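Local coordinates for protein malonyl CoA reductase (malonate semialdehyde-forming) (Sulfolobus tokodaii, PDB 2EP5) that probably reduces malonyl-CoA to malonate semialdehyde with NADPH, as a member of the aspartate-semialdehyde dehydrogenase family, at residues Asn150-Ala153 against Ala154-Met158. Residues are numbered along the deposited sequence; the frame is centred on the assembly and turned at random.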
# COMPACT_ATOMS: atom_id res chain seq x y z
N ASN A 150 22.09 -0.92 -17.10
CA ASN A 150 20.74 -0.78 -16.57
C ASN A 150 20.79 -1.38 -15.16
O ASN A 150 21.42 -2.43 -14.95
CB ASN A 150 19.78 -1.54 -17.50
CG ASN A 150 18.49 -1.95 -16.81
OD1 ASN A 150 18.39 -3.02 -16.22
ND2 ASN A 150 17.48 -1.08 -16.89
N CYS A 151 20.15 -0.72 -14.21
CA CYS A 151 20.15 -1.18 -12.82
C CYS A 151 19.82 -2.66 -12.64
O CYS A 151 20.51 -3.38 -11.91
CB CYS A 151 19.21 -0.31 -11.96
SG CYS A 151 17.57 -0.00 -12.66
N THR A 152 18.78 -3.12 -13.33
CA THR A 152 18.38 -4.52 -13.23
C THR A 152 19.48 -5.42 -13.80
O THR A 152 19.80 -6.47 -13.23
CB THR A 152 17.08 -4.78 -14.01
OG1 THR A 152 16.11 -3.80 -13.62
CG2 THR A 152 16.55 -6.18 -13.71
N ALA A 153 20.05 -5.01 -14.93
CA ALA A 153 21.11 -5.77 -15.56
C ALA A 153 22.28 -5.88 -14.60
O ALA A 153 22.85 -6.96 -14.41
CB ALA A 153 21.56 -5.07 -16.84
N ALA A 154 22.64 -4.75 -14.00
CA ALA A 154 23.74 -4.69 -13.05
C ALA A 154 23.52 -5.71 -11.93
O ALA A 154 24.42 -6.48 -11.59
CB ALA A 154 23.85 -3.30 -12.46
N ILE A 155 22.32 -5.71 -11.37
CA ILE A 155 22.00 -6.63 -10.29
C ILE A 155 22.04 -8.09 -10.75
O ILE A 155 22.66 -8.93 -10.10
CB ILE A 155 20.60 -6.29 -9.68
CG1 ILE A 155 20.65 -4.87 -9.08
CG2 ILE A 155 20.22 -7.31 -8.61
CD1 ILE A 155 19.30 -4.33 -8.63
N MET A 156 21.40 -8.38 -11.88
CA MET A 156 21.38 -9.74 -12.41
C MET A 156 22.75 -10.31 -12.77
O MET A 156 23.00 -11.51 -12.62
CB MET A 156 20.50 -9.79 -13.67
CG MET A 156 19.05 -9.40 -13.45
SD MET A 156 18.25 -10.31 -12.11
CE MET A 156 17.41 -8.93 -11.27
N SER A 157 23.66 -9.45 -13.24
CA SER A 157 24.99 -9.90 -13.64
C SER A 157 25.84 -10.43 -12.50
O SER A 157 26.71 -11.28 -12.73
CB SER A 157 25.74 -8.77 -14.35
OG SER A 157 26.01 -7.68 -13.48
N MET A 158 25.60 -9.95 -11.28
CA MET A 158 26.39 -10.38 -10.13
C MET A 158 26.44 -11.90 -9.94
O MET A 158 27.52 -12.49 -9.88
CB MET A 158 25.87 -9.72 -8.85
CG MET A 158 25.92 -8.20 -8.89
SD MET A 158 27.59 -7.58 -9.08
CE MET A 158 28.14 -7.53 -7.37
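Four i-to-i+4 backbone bonds wind Asn150-Ala153 into Ala154-Met158 as the first turns of helix 151-160, from Ala154 N to Asn150 O (2.8 Å) through to Ser157 N on Ala153 O. Asn150 is the N-cap: its OD1 takes the N-H of Ala153 on an in-plane lone pair (2.9 Å). OE2 of Glu204 takes both Asn150 ND2 and Thr152 OG1, so one carboxylate ties cap and first turn together. One turn further on, Ser157, with OG set between its backbone N and carbonyl carbon (chi1 66°), turns the hydroxyl back to donate to Ala154 O at 2.7 Å. Apolar contact is made by Thr152 and Met156, which run side by side: the Met156 chain bends at chi2 and chi3, bringing CE to 3.8 Å from Thr152 CG2. The Met156 side chain also touches Thr176 and Ile248. An alanine in place of Met156 would probably leave the Thr152 methyl without this neighbour and open a gap toward strands 171-178 and 244-251. The cap and the Glu204 bonds hold the backbone around Cys151, the predicted acyl-thioester residue, and so probably help keep it in place beside His244, the predicted proton acceptor.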